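Long-range contacts in N-methyltransferase (Streptoalloteichus sp. ATCC 53650, PDB 5BSZ), which probably methylates the amino nitrogen of a nucleotide-linked deoxysugar of the kedarcidin pathway, using S-adenosylmethionine as methyl donor: residues A[39-44]-A[143-148]; A[48-53]-A[107-112]; A[100-105]-A[135-140]; A[125-130]-A[214-219]. All coordinates share one frame; numbering follows the deposited sequence.

Contacts 1 to 3 are built round the parallel part of a Rossmann-like methyltransferase sheet. Contact 2 pairs strands 50-54 and 110-113, and contact 1 lays helix 30-44 over the next strand, 143-146; their centres are about 10 Å apart, and Val145 N lies 2.8 Å from Val111 O. Contact 3 joins two loops beside contact 2, where Phe108 N lies 2.9 Å from His137 O. Contact 4, its centre about 20 Å from that of contact 2, pairs two helices and reaches contact 1 through Tyr216 and Pro148. Bound S-adenosyl-L-homocysteine touches Phe100 of contact 3 and lies about 5 Å from the Asp53 side chain of contact 2.

Contact 1. Residues A[39-44]-A[143-148]; sequences RVVRER and VLVIDP
Apolar contact between Val41 and the two strand valines, Val143 and Val145, carries this interface. Val41 CG2 reaches 3.9 Å from Val145 CG2 and 4.1 Å from Val143 CG1, its methyl serving both residues. Val40 adds a more distant approach, with its CG1 4.3 Å from Val145 CG2. Val143 and Val145, two apart on the strand, both point toward the helix, whereas Leu144 between them points away.

Arg44 contributes through its aliphatic part. Its CB lies 3.9 Å from Val143 CG2, and CD approaches Val143 CG1, the two side chains crossing at about a right angle.

The polar end turns back along its own helix. A bend at chi2 (146°) accompanies a bond from Arg44 NH1 to Val40 O of 3.0 Å, in the carbonyl plane and on a lone pair. NH1 also forms a salt bridge with Glu43 OE1, and NH2 one with Glu228. An alanine here is likely to leave Glu43 and Glu228 without this positive partner and take away one of the neighbours of Val143 CG1.

The axes run nearly antiparallel, at 157° and 8.9 Å, the layered helix-on-sheet packing of a Rossmann-like methyltransferase fold.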
loop_
_atom_site.group_PDB
_atom_site.type_symbol
_atom_site.label_atom_id
_atom_site.label_comp_id
_atom_site.label_asym_id
_atom_site.label_seq_id
_atom_site.Cartn_x
_atom_site.Cartn_y
_atom_site.Cartn_z
ATOM N N ARG A 39 -9.216 34.185 -28.467
ATOM C CA ARG A 39 -10.158 34.399 -29.559
ATOM C C ARG A 39 -11.511 34.825 -29.042
ATOM O O ARG A 39 -12.078 35.818 -29.513
ATOM C CB ARG A 39 -10.270 33.119 -30.396
ATOM C CG ARG A 39 -11.186 33.170 -31.600
ATOM C CD ARG A 39 -11.438 31.767 -32.148
ATOM N NE ARG A 39 -12.875 31.588 -32.329
ATOM C CZ ARG A 39 -13.443 30.824 -33.252
ATOM N NH1 ARG A 39 -14.765 30.761 -33.318
ATOM N NH2 ARG A 39 -12.703 30.111 -34.089
ATOM N N VAL A 40 -12.059 34.083 -28.078
ATOM C CA VAL A 40 -13.375 34.388 -27.543
ATOM C C VAL A 40 -13.376 35.764 -26.825
ATOM O O VAL A 40 -14.340 36.525 -26.865
ATOM C CB VAL A 40 -13.807 33.273 -26.549
ATOM C CG1 VAL A 40 -14.960 33.740 -25.711
ATOM C CG2 VAL A 40 -14.171 31.978 -27.274
ATOM N N VAL A 41 -12.300 36.073 -26.108
ATOM C CA VAL A 41 -12.143 37.375 -25.440
ATOM C C VAL A 41 -12.007 38.539 -26.473
ATOM O O VAL A 41 -12.719 39.530 -26.384
ATOM C CB VAL A 41 -10.916 37.351 -24.498
ATOM C CG1 VAL A 41 -10.547 38.763 -24.013
ATOM C CG2 VAL A 41 -11.234 36.458 -23.286
ATOM N N ARG A 42 -11.123 38.398 -27.449
ATOM C CA ARG A 42 -10.894 39.477 -28.401
ATOM C C ARG A 42 -12.093 39.729 -29.304
ATOM O O ARG A 42 -12.383 40.885 -29.629
ATOM C CB ARG A 42 -9.615 39.251 -29.165
ATOM C CG ARG A 42 -8.354 39.414 -28.322
ATOM C CD ARG A 42 -8.037 40.891 -28.123
ATOM N NE ARG A 42 -6.848 41.112 -27.289
ATOM C CZ ARG A 42 -5.599 40.866 -27.661
ATOM N NH1 ARG A 42 -5.302 40.391 -28.859
ATOM N NH2 ARG A 42 -4.598 41.099 -26.837
ATOM N N GLU A 43 -12.864 38.697 -29.630
ATOM C CA GLU A 43 -14.135 38.926 -30.320
ATOM C C GLU A 43 -15.064 39.841 -29.561
ATOM O O GLU A 43 -15.838 40.543 -30.189
ATOM C CB GLU A 43 -14.981 37.668 -30.575
ATOM C CG GLU A 43 -14.379 36.655 -31.517
ATOM C CD GLU A 43 -15.237 35.390 -31.661
ATOM O OE1 GLU A 43 -15.878 34.896 -30.709
ATOM O OE2 GLU A 43 -15.209 34.813 -32.752
ATOM N N ARG A 44 -15.097 39.733 -28.238
ATOM C CA ARG A 44 -16.100 40.432 -27.442
ATOM C C ARG A 44 -15.481 41.717 -26.855
ATOM O O ARG A 44 -16.201 42.590 -26.424
ATOM C CB ARG A 44 -16.634 39.529 -26.328
ATOM C CG ARG A 44 -17.661 38.465 -26.755
ATOM C CD ARG A 44 -17.546 37.152 -25.928
ATOM N NE ARG A 44 -18.444 36.173 -26.539
ATOM C CZ ARG A 44 -18.106 35.466 -27.602
ATOM N NH1 ARG A 44 -16.860 35.492 -28.072
ATOM N NH2 ARG A 44 -19.000 34.690 -28.153
ATOM N N VAL A 143 -15.007 39.794 -20.016
ATOM C CA VAL A 143 -15.336 38.434 -20.507
ATOM C C VAL A 143 -14.882 37.334 -19.534
ATOM O O VAL A 143 -13.703 37.256 -19.129
ATOM C CB VAL A 143 -14.683 38.176 -21.859
ATOM C CG1 VAL A 143 -15.212 36.913 -22.524
ATOM C CG2 VAL A 143 -14.880 39.367 -22.820
ATOM N N LEU A 144 -15.839 36.483 -19.206
ATOM C CA LEU A 144 -15.617 35.375 -18.285
ATOM C C LEU A 144 -15.695 34.109 -19.137
ATOM O O LEU A 144 -16.681 33.888 -19.860
ATOM C CB LEU A 144 -16.664 35.393 -17.194
ATOM C CG LEU A 144 -16.323 34.668 -15.889
ATOM C CD1 LEU A 144 -17.471 34.953 -14.932
ATOM C CD2 LEU A 144 -16.146 33.175 -16.059
ATOM N N VAL A 145 -14.606 33.364 -19.152
ATOM C CA VAL A 145 -14.499 32.128 -19.963
ATOM C C VAL A 145 -14.322 30.898 -19.073
ATOM O O VAL A 145 -13.317 30.714 -18.365
ATOM C CB VAL A 145 -13.331 32.193 -20.955
ATOM C CG1 VAL A 145 -13.275 31.022 -21.890
ATOM C CG2 VAL A 145 -13.329 33.478 -21.778
ATOM N N ILE A 146 -15.297 30.003 -19.160
ATOM C CA ILE A 146 -15.249 28.714 -18.413
ATOM C C ILE A 146 -15.164 27.544 -19.381
ATOM O O ILE A 146 -15.990 27.428 -20.307
ATOM C CB ILE A 146 -16.516 28.554 -17.579
ATOM C CG1 ILE A 146 -16.610 29.687 -16.563
ATOM C CG2 ILE A 146 -16.537 27.189 -16.896
ATOM C CD1 ILE A 146 -17.948 29.750 -15.857
ATOM N N ASP A 147 -14.083 26.781 -19.228
ATOM C CA ASP A 147 -13.900 25.505 -19.887
ATOM C C ASP A 147 -14.491 24.461 -18.926
ATOM O O ASP A 147 -13.855 24.072 -17.946
ATOM C CB ASP A 147 -12.409 25.233 -20.136
ATOM C CG ASP A 147 -12.145 23.897 -20.862
ATOM O OD1 ASP A 147 -13.119 23.277 -21.379
ATOM O OD2 ASP A 147 -10.957 23.457 -20.873
ATOM N N PRO A 148 -15.754 24.095 -19.144
ATOM C CA PRO A 148 -16.495 23.281 -18.202
ATOM C C PRO A 148 -15.958 21.861 -18.164
ATOM O O PRO A 148 -15.242 21.439 -19.075
ATOM C CB PRO A 148 -17.929 23.307 -18.771
ATOM C CG PRO A 148 -17.689 23.311 -20.230
ATOM C CD PRO A 148 -16.486 24.217 -20.417
#

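Contact 2. Residues A[48-53]-A[107-112]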
loop_
_atom_site.group_PDB
_atom_site.type_symbol
_atom_site.label_atom_id
_atom_site.label_comp_id
_atom_site.label_asym_id
_atom_site.label_seq_id
_atom_site.Cartn_x
_atom_site.Cartn_y
_atom_site.Cartn_z
ATOM N N ALA A 48 -8.794 43.963 -25.242
ATOM C CA ALA A 48 -8.519 43.286 -23.951
ATOM C C ALA A 48 -7.022 43.100 -23.734
ATOM O O ALA A 48 -6.321 42.562 -24.617
ATOM C CB ALA A 48 -9.206 41.917 -23.934
ATOM N N ARG A 49 -6.491 43.483 -22.570
ATOM C CA ARG A 49 -5.036 43.296 -22.350
ATOM C C ARG A 49 -4.647 42.724 -20.997
ATOM O O ARG A 49 -3.478 42.421 -20.752
ATOM C CB ARG A 49 -4.245 44.589 -22.583
ATOM C CG ARG A 49 -4.547 45.716 -21.621
ATOM C CD ARG A 49 -3.704 46.989 -21.811
ATOM N NE ARG A 49 -2.247 46.854 -21.945
ATOM C CZ ARG A 49 -1.307 46.855 -20.997
ATOM N NH1 ARG A 49 -0.038 46.762 -21.395
ATOM N NH2 ARG A 49 -1.544 46.913 -19.675
ATOM N N SER A 50 -5.628 42.608 -20.109
ATOM C CA SER A 50 -5.421 42.043 -18.799
ATOM C C SER A 50 -6.289 40.792 -18.621
ATOM O O SER A 50 -7.420 40.735 -19.097
ATOM C CB SER A 50 -5.742 43.035 -17.686
ATOM O OG SER A 50 -7.087 43.404 -17.673
ATOM N N LEU A 51 -5.708 39.818 -17.927
ATOM C CA LEU A 51 -6.351 38.482 -17.789
ATOM C C LEU A 51 -5.968 37.838 -16.463
ATOM O O LEU A 51 -4.784 37.834 -16.052
ATOM C CB LEU A 51 -5.939 37.574 -18.944
ATOM C CG LEU A 51 -6.573 36.160 -18.914
ATOM C CD1 LEU A 51 -6.932 35.704 -20.306
ATOM C CD2 LEU A 51 -5.657 35.157 -18.264
ATOM N N LEU A 52 -6.976 37.280 -15.796
ATOM C CA LEU A 52 -6.769 36.416 -14.644
ATOM C C LEU A 52 -7.169 34.946 -14.901
ATOM O O LEU A 52 -8.261 34.693 -15.385
ATOM C CB LEU A 52 -7.584 36.963 -13.491
ATOM C CG LEU A 52 -7.672 36.052 -12.263
ATOM C CD1 LEU A 52 -6.371 36.047 -11.485
ATOM C CD2 LEU A 52 -8.803 36.329 -11.319
ATOM N N ASP A 53 -6.236 34.020 -14.680
ATOM C CA ASP A 53 -6.478 32.573 -14.809
ATOM C C ASP A 53 -6.612 31.944 -13.418
ATOM O O ASP A 53 -5.676 31.908 -12.596
ATOM C CB ASP A 53 -5.396 31.909 -15.658
ATOM C CG ASP A 53 -5.651 30.411 -15.926
ATOM O OD1 ASP A 53 -6.843 30.013 -15.901
ATOM O OD2 ASP A 53 -4.654 29.674 -16.165
ATOM N N VAL A 107 -9.843 44.558 -11.143
ATOM C CA VAL A 107 -10.475 43.884 -12.240
ATOM C C VAL A 107 -9.495 43.659 -13.377
ATOM O O VAL A 107 -8.371 44.175 -13.385
ATOM C CB VAL A 107 -11.767 44.601 -12.684
ATOM C CG1 VAL A 107 -12.712 44.703 -11.480
ATOM C CG2 VAL A 107 -11.462 45.984 -13.267
ATOM N N PHE A 108 -9.963 42.861 -14.331
ATOM C CA PHE A 108 -9.203 42.409 -15.473
ATOM C C PHE A 108 -10.161 42.442 -16.654
ATOM O O PHE A 108 -11.351 42.283 -16.449
ATOM C CB PHE A 108 -8.733 40.964 -15.281
ATOM C CG PHE A 108 -7.818 40.761 -14.120
ATOM C CD1 PHE A 108 -8.328 40.577 -12.861
ATOM C CD2 PHE A 108 -6.465 40.682 -14.291
ATOM C CE1 PHE A 108 -7.500 40.353 -11.775
ATOM C CE2 PHE A 108 -5.632 40.518 -13.208
ATOM C CZ PHE A 108 -6.120 40.348 -11.956
ATOM N N ASP A 109 -9.658 42.602 -17.885
ATOM C CA ASP A 109 -10.518 42.537 -19.070
ATOM C C ASP A 109 -11.165 41.146 -19.273
ATOM O O ASP A 109 -12.258 41.044 -19.789
ATOM C CB ASP A 109 -9.709 42.848 -20.327
ATOM C CG ASP A 109 -9.176 44.313 -20.315
ATOM O OD1 ASP A 109 -9.940 45.128 -19.811
ATOM O OD2 ASP A 109 -8.019 44.597 -20.685
ATOM N N ALA A 110 -10.458 40.103 -18.861
ATOM C CA ALA A 110 -10.946 38.697 -18.967
ATOM C C ALA A 110 -10.579 37.874 -17.729
ATOM O O ALA A 110 -9.516 38.068 -17.100
ATOM C CB ALA A 110 -10.317 38.036 -20.165
ATOM N N VAL A 111 -11.466 36.949 -17.381
ATOM C CA VAL A 111 -11.177 35.945 -16.340
ATOM C C VAL A 111 -11.453 34.548 -16.953
ATOM O O VAL A 111 -12.513 34.289 -17.572
ATOM C CB VAL A 111 -12.015 36.199 -15.072
ATOM C CG1 VAL A 111 -11.816 35.111 -14.015
ATOM C CG2 VAL A 111 -11.708 37.558 -14.410
ATOM N N CYS A 112 -10.511 33.628 -16.775
ATOM C CA CYS A 112 -10.774 32.268 -17.234
ATOM C C CYS A 112 -10.552 31.231 -16.143
ATOM O O CYS A 112 -9.811 31.436 -15.162
ATOM C CB CYS A 112 -9.993 31.950 -18.514
ATOM S SG CYS A 112 -8.194 32.019 -18.337
#
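Leu52 CB sits over the centre of the Phe108 ring, 3.7 Å from its centroid and only 7° off the normal, a CH-pi contact. Phe108 has CG anti to the carbonyl carbon (chi1 -62°), a setting that lays a face of the ring against Leu52; its CD2 comes 3.6 Å from Leu51 C. On this same side of the sheet Leu52 CD2 meets Val111 CG1. The other side carries Leu51, whose two methyls divide the work: CD1 goes to Ala110 CB and CD2 to Cys112 SG, at 4.0 Å. Val37 and Leu62, from helices 30-44 and 60-65, cover Leu51 there.

Between these layers runs a parallel ladder pairing Leu51, Leu52 and Asp53 with Ala110, Val111 and Cys112. Backbone bonds go from Ala110 N to Ser50 O, Leu52 N to Ala110 O and Cys112 N to Leu52 O, the last at 2.9 Å.

The polar edge lies where the strands begin. Ser50 OG accepts from Asp109 N at 2.7 Å. In return, Asp109 OD2 takes two amides from opposite faces of its carboxylate plane: Arg49 N at 2.7 Å in an almost straight bond (179°), and Ser50 N at 3.2 Å from above the plane.

The side-chain exchange therefore extends the pairing beyond the ladder into the preceding loops. Two amide donors on one oxygen would be expected to stabilise the charged form of Asp109, while the other end of the ladder places the Asp53 side chain about 5 Å from the bound S-adenosyl-L-homocysteine.

Contact 3. Residues A[100-105]-A[135-140]; sequences FDFDLG and ARHLPV
Arg136 NH2 reaches three acceptors of the facing loop. It forms a salt bridge with Asp101 OD2 at 3.1 Å, on the anti side of the carboxylate, and meets Phe102 O at 3.1 Å from above the carbonyl plane. Its third bond, to Asp103 OD2, is weak. Arg136 NE gives the firmer hold on Asp103, a salt bridge that meets OD1 on its syn side at 3.0 Å. The two carboxylates present themselves differently: the plane of Asp103 lies 23° from that of the guanidinium, while Asp101 is turned 73° from it. A chain extended from CG to NE carries the guanidinium across to both aspartates, and its NH1 donates to a water.

These residues join the loop after strand 94-96 to the turn after helix 124-135, two connections of the Rossmann-like methyltransferase domain. The turn is a type I beta turn from Ala135 to Leu138, closed by Leu138 N to Ala135 O. At the pocket end of the first loop, Phe100 touches bound S-adenosyl-L-homocysteine.

Deeper in, His137 NE2 accepts the backbone N-H of Leu104 at 3.0 Å, with the donor in the imidazole plane. On the other ring nitrogen, ND1 bonds to Ala133 O. A neutral imidazole with its proton on ND1 would suit this pair of partners and set the ring's rotation. Leu104 CB and CG also lie 3.6 Å from His137 NE2. The Phe102 ring lies nearly parallel to that of His137, inclined 20° but slid aside so that the two barely overlap; Leu52 and Val54 of strand 50-54 touch Phe102 as well.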
loop_
_atom_site.group_PDB
_atom_site.type_symbol
_atom_site.label_atom_id
_atom_site.label_comp_id
_atom_site.label_asym_id
_atom_site.label_seq_id
_atom_site.Cartn_x
_atom_site.Cartn_y
_atom_site.Cartn_z
ATOM N N PHE A 100 -13.344 29.684 -4.821
ATOM C CA PHE A 100 -14.725 29.796 -4.393
ATOM C C PHE A 100 -15.064 31.105 -3.717
ATOM O O PHE A 100 -16.239 31.461 -3.653
ATOM C CB PHE A 100 -15.142 28.615 -3.504
ATOM C CG PHE A 100 -15.034 27.338 -4.244
ATOM C CD1 PHE A 100 -15.771 27.168 -5.398
ATOM C CD2 PHE A 100 -14.098 26.400 -3.887
ATOM C CE1 PHE A 100 -15.599 26.043 -6.149
ATOM C CE2 PHE A 100 -13.937 25.258 -4.646
ATOM C CZ PHE A 100 -14.689 25.090 -5.763
ATOM N N ASP A 101 -14.059 31.765 -3.163
ATOM C CA ASP A 101 -14.281 33.058 -2.528
ATOM C C ASP A 101 -12.917 33.745 -2.369
ATOM O O ASP A 101 -12.096 33.355 -1.514
ATOM C CB ASP A 101 -14.985 32.831 -1.196
ATOM C CG ASP A 101 -15.329 34.151 -0.501
ATOM O OD1 ASP A 101 -14.939 34.340 0.656
ATOM O OD2 ASP A 101 -15.822 35.040 -1.202
ATOM N N PHE A 102 -12.586 34.585 -3.339
ATOM C CA PHE A 102 -11.312 35.301 -3.353
ATOM C C PHE A 102 -11.644 36.754 -3.804
ATOM O O PHE A 102 -12.710 37.032 -4.378
ATOM C CB PHE A 102 -10.277 34.635 -4.288
ATOM C CG PHE A 102 -10.621 34.711 -5.750
ATOM C CD1 PHE A 102 -11.419 33.753 -6.359
ATOM C CD2 PHE A 102 -10.133 35.753 -6.539
ATOM C CE1 PHE A 102 -11.782 33.856 -7.692
ATOM C CE2 PHE A 102 -10.483 35.855 -7.867
ATOM C CZ PHE A 102 -11.302 34.901 -8.459
ATOM N N ASP A 103 -10.718 37.658 -3.547
ATOM C CA ASP A 103 -10.875 39.079 -3.924
ATOM C C ASP A 103 -9.467 39.646 -3.972
ATOM O O ASP A 103 -8.735 39.627 -3.000
ATOM C CB ASP A 103 -11.734 39.791 -2.880
ATOM C CG ASP A 103 -13.207 39.617 -3.160
ATOM O OD1 ASP A 103 -13.668 40.154 -4.196
ATOM O OD2 ASP A 103 -13.896 38.916 -2.372
ATOM N N LEU A 104 -9.097 40.104 -5.145
ATOM C CA LEU A 104 -7.762 40.554 -5.442
ATOM C C LEU A 104 -7.738 42.112 -5.424
ATOM O O LEU A 104 -6.689 42.654 -5.614
ATOM C CB LEU A 104 -7.415 40.100 -6.858
ATOM C CG LEU A 104 -7.426 38.586 -7.074
ATOM C CD1 LEU A 104 -6.817 38.261 -8.422
ATOM C CD2 LEU A 104 -6.632 37.846 -6.005
ATOM N N GLY A 105 -8.874 42.796 -5.285
ATOM C CA GLY A 105 -8.894 44.263 -5.217
ATOM C C GLY A 105 -8.649 44.951 -6.549
ATOM O O GLY A 105 -8.220 46.079 -6.554
ATOM N N ALA A 135 -16.681 36.851 -11.701
ATOM C CA ALA A 135 -17.395 37.995 -12.288
ATOM C C ALA A 135 -17.108 39.331 -11.584
ATOM O O ALA A 135 -17.075 40.368 -12.258
ATOM C CB ALA A 135 -18.901 37.719 -12.274
ATOM N N ARG A 136 -16.885 39.341 -10.275
ATOM C CA ARG A 136 -16.521 40.607 -9.653
ATOM C C ARG A 136 -15.091 41.040 -9.888
ATOM O O ARG A 136 -14.683 42.085 -9.388
ATOM C CB ARG A 136 -16.822 40.630 -8.175
ATOM C CG ARG A 136 -16.068 39.662 -7.335
ATOM C CD ARG A 136 -16.848 39.486 -6.032
ATOM N NE ARG A 136 -16.095 38.616 -5.137
ATOM C CZ ARG A 136 -16.549 37.507 -4.542
ATOM N NH1 ARG A 136 -17.815 37.082 -4.685
ATOM N NH2 ARG A 136 -15.704 36.813 -3.792
ATOM N N HIS A 137 -14.314 40.229 -10.607
ATOM C CA HIS A 137 -13.021 40.709 -11.062
ATOM C C HIS A 137 -13.047 41.185 -12.483
ATOM O O HIS A 137 -11.991 41.250 -13.128
ATOM C CB HIS A 137 -11.964 39.631 -10.909
ATOM C CG HIS A 137 -11.666 39.352 -9.477
ATOM N ND1 HIS A 137 -12.478 38.568 -8.675
ATOM C CD2 HIS A 137 -10.693 39.841 -8.682
ATOM C CE1 HIS A 137 -11.979 38.549 -7.452
ATOM N NE2 HIS A 137 -10.905 39.324 -7.433
ATOM N N LEU A 138 -14.253 41.482 -12.974
ATOM C CA LEU A 138 -14.420 42.016 -14.318
ATOM C C LEU A 138 -15.050 43.406 -14.303
ATOM O O LEU A 138 -15.941 43.650 -13.482
ATOM C CB LEU A 138 -15.381 41.155 -15.139
ATOM C CG LEU A 138 -14.919 39.736 -15.462
ATOM C CD1 LEU A 138 -16.035 38.935 -16.100
ATOM C CD2 LEU A 138 -13.729 39.786 -16.357
ATOM N N PRO A 139 -14.651 44.279 -15.243
ATOM C CA PRO A 139 -15.435 45.506 -15.414
ATOM C C PRO A 139 -16.676 45.231 -16.268
ATOM O O PRO A 139 -16.857 44.123 -16.770
ATOM C CB PRO A 139 -14.492 46.381 -16.209
ATOM C CG PRO A 139 -13.870 45.401 -17.134
ATOM C CD PRO A 139 -13.575 44.207 -16.237
ATOM N N VAL A 140 -17.502 46.246 -16.501
ATOM C CA VAL A 140 -18.606 46.108 -17.458
ATOM C C VAL A 140 -17.989 45.839 -18.802
ATOM O O VAL A 140 -16.978 46.426 -19.162
ATOM C CB VAL A 140 -19.502 47.367 -17.514
ATOM C CG1 VAL A 140 -20.469 47.280 -18.699
ATOM C CG2 VAL A 140 -20.291 47.470 -16.216
HETATM O O HOH W 1 -18.129 34.291 -4.187
#

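Contact 4. Residues A[125-130]-A[214-219]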
loop_
_atom_site.group_PDB
_atom_site.type_symbol
_atom_site.label_atom_id
_atom_site.label_comp_id
_atom_site.label_asym_id
_atom_site.label_seq_id
_atom_site.Cartn_x
_atom_site.Cartn_y
_atom_site.Cartn_z
ATOM N N ALA A 125 -24.950 25.703 -5.924
ATOM C CA ALA A 125 -24.711 26.861 -5.109
ATOM C C ALA A 125 -23.223 27.218 -5.098
ATOM O O ALA A 125 -22.873 28.389 -5.289
ATOM C CB ALA A 125 -25.255 26.675 -3.689
ATOM N N GLU A 126 -22.355 26.226 -4.898
ATOM C CA GLU A 126 -20.915 26.459 -4.923
ATOM C C GLU A 126 -20.377 26.863 -6.300
ATOM O O GLU A 126 -19.506 27.759 -6.428
ATOM C CB GLU A 126 -20.157 25.207 -4.404
ATOM C CG GLU A 126 -18.740 25.567 -3.986
ATOM C CD GLU A 126 -18.052 24.452 -3.220
ATOM O OE1 GLU A 126 -18.351 23.269 -3.523
ATOM O OE2 GLU A 126 -17.188 24.775 -2.368
ATOM N N LEU A 127 -20.940 26.284 -7.352
ATOM C CA LEU A 127 -20.638 26.710 -8.696
ATOM C C LEU A 127 -20.938 28.202 -8.881
ATOM O O LEU A 127 -20.085 28.983 -9.376
ATOM C CB LEU A 127 -21.419 25.855 -9.708
ATOM C CG LEU A 127 -21.326 26.161 -11.182
ATOM C CD1 LEU A 127 -19.888 25.923 -11.607
ATOM C CD2 LEU A 127 -22.333 25.383 -12.017
ATOM N N ALA A 128 -22.143 28.581 -8.450
ATOM C CA ALA A 128 -22.566 29.986 -8.495
ATOM C C ALA A 128 -21.629 30.868 -7.700
ATOM O O ALA A 128 -21.308 31.958 -8.196
ATOM C CB ALA A 128 -24.040 30.189 -8.078
ATOM N N ARG A 129 -21.131 30.424 -6.549
ATOM C CA ARG A 129 -20.193 31.240 -5.777
ATOM C C ARG A 129 -18.875 31.495 -6.479
ATOM O O ARG A 129 -18.380 32.642 -6.484
ATOM C CB ARG A 129 -19.895 30.659 -4.391
ATOM C CG ARG A 129 -20.461 31.515 -3.276
ATOM C CD ARG A 129 -20.518 30.771 -1.954
ATOM N NE ARG A 129 -19.219 30.208 -1.653
ATOM C CZ ARG A 129 -18.327 30.763 -0.847
ATOM N NH1 ARG A 129 -18.575 31.925 -0.250
ATOM N NH2 ARG A 129 -17.184 30.137 -0.661
ATOM N N ALA A 130 -18.291 30.429 -7.045
ATOM C CA ALA A 130 -17.084 30.569 -7.888
ATOM C C ALA A 130 -17.304 31.543 -9.056
ATOM O O ALA A 130 -16.453 32.329 -9.390
ATOM C CB ALA A 130 -16.618 29.231 -8.461
ATOM N N GLU A 214 -27.401 23.784 -18.127
ATOM C CA GLU A 214 -28.255 24.849 -17.562
ATOM C C GLU A 214 -27.614 25.452 -16.330
ATOM O O GLU A 214 -27.891 26.620 -15.989
ATOM C CB GLU A 214 -29.618 24.384 -16.994
ATOM C CG GLU A 214 -30.442 23.340 -17.702
ATOM C CD GLU A 214 -29.902 21.924 -17.614
ATOM O OE1 GLU A 214 -30.312 21.078 -16.769
ATOM O OE2 GLU A 214 -29.142 21.659 -18.552
ATOM N N ASP A 215 -26.913 24.608 -15.559
ATOM C CA ASP A 215 -26.372 25.057 -14.268
ATOM C C ASP A 215 -25.244 26.071 -14.511
ATOM O O ASP A 215 -25.054 27.015 -13.735
ATOM C CB ASP A 215 -25.788 23.882 -13.486
ATOM C CG ASP A 215 -26.852 23.060 -12.787
ATOM O OD1 ASP A 215 -28.030 23.393 -13.036
ATOM O OD2 ASP A 215 -26.507 22.165 -11.972
ATOM N N TYR A 216 -24.484 25.854 -15.579
ATOM C CA TYR A 216 -23.355 26.781 -15.887
ATOM C C TYR A 216 -23.899 28.123 -16.389
ATOM O O TYR A 216 -23.458 29.202 -16.031
ATOM C CB TYR A 216 -22.522 26.164 -16.995
ATOM C CG TYR A 216 -21.522 25.058 -16.537
ATOM C CD1 TYR A 216 -20.340 25.379 -15.872
ATOM C CD2 TYR A 216 -21.754 23.709 -16.803
ATOM C CE1 TYR A 216 -19.438 24.391 -15.445
ATOM C CE2 TYR A 216 -20.841 22.708 -16.392
ATOM C CZ TYR A 216 -19.675 23.074 -15.733
ATOM O OH TYR A 216 -18.782 22.124 -15.355
ATOM N N LEU A 217 -24.894 28.037 -17.265
ATOM C CA LEU A 217 -25.504 29.230 -17.859
ATOM C C LEU A 217 -26.169 30.033 -16.751
ATOM O O LEU A 217 -26.007 31.254 -16.704
ATOM C CB LEU A 217 -26.528 28.853 -18.932
ATOM C CG LEU A 217 -25.915 28.247 -20.183
ATOM C CD1 LEU A 217 -27.044 27.643 -21.034
ATOM C CD2 LEU A 217 -25.174 29.270 -21.022
ATOM N N ALA A 218 -26.847 29.328 -15.844
ATOM C CA ALA A 218 -27.521 29.931 -14.705
ATOM C C ALA A 218 -26.580 30.680 -13.788
ATOM O O ALA A 218 -26.888 31.775 -13.291
ATOM C CB ALA A 218 -28.279 28.900 -13.884
ATOM N N ALA A 219 -25.446 30.045 -13.526
ATOM C CA ALA A 219 -24.428 30.628 -12.686
ATOM C C ALA A 219 -23.934 31.934 -13.284
ATOM O O ALA A 219 -23.677 32.865 -12.505
ATOM C CB ALA A 219 -23.230 29.661 -12.497
HETATM O O HOH W 2 -23.228 33.199 -9.858
#
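Leu127 stretches toward the facing helix with CG opposite its own amide nitrogen (chi1 177°), and its two methyls then part toward different neighbours. CD2 meets the backbone at Asp215, lying 3.6 Å from Asp215 O and 4.0 Å from Asp215 CB. CD1 approaches Tyr216 CE1 at 4.2 Å, obliquely to the ring, the two side chains crossing at about a right angle. Tyr216 reaches this point although its CB is directed away from helix 124-135: chi1 of -80° swings the ring back. Leu127 CG also packs against Ala219 CB, which itself sits 4.1 Å from Ala128 CA. The small side chains let the backbones come together here, with the CA atoms of Ala128 and Ala219 4.6 Å apart.

The motif is a pair of helices crossing at -42°, their axes 9.3 Å apart at closest approach. It joins helix 124-135, which precedes strand 143-146, to helix 213-222, which precedes strand 225-230 at one end of the same mixed sheet.

Replacing Leu127 with an alanine would probably open a gap between the helices beside Asp215 and Ala219 and cost the tyrosine ring one of its apolar neighbours.

A water donates to Ala128 O at 2.8 Å and to Ala219 O, bridging the two helices. Beyond the pair, Asp215 OD2 bonds to Thr124 OG1 and Tyr216 OH to Trp149 N; the Tyr216 ring also stacks with Phe241.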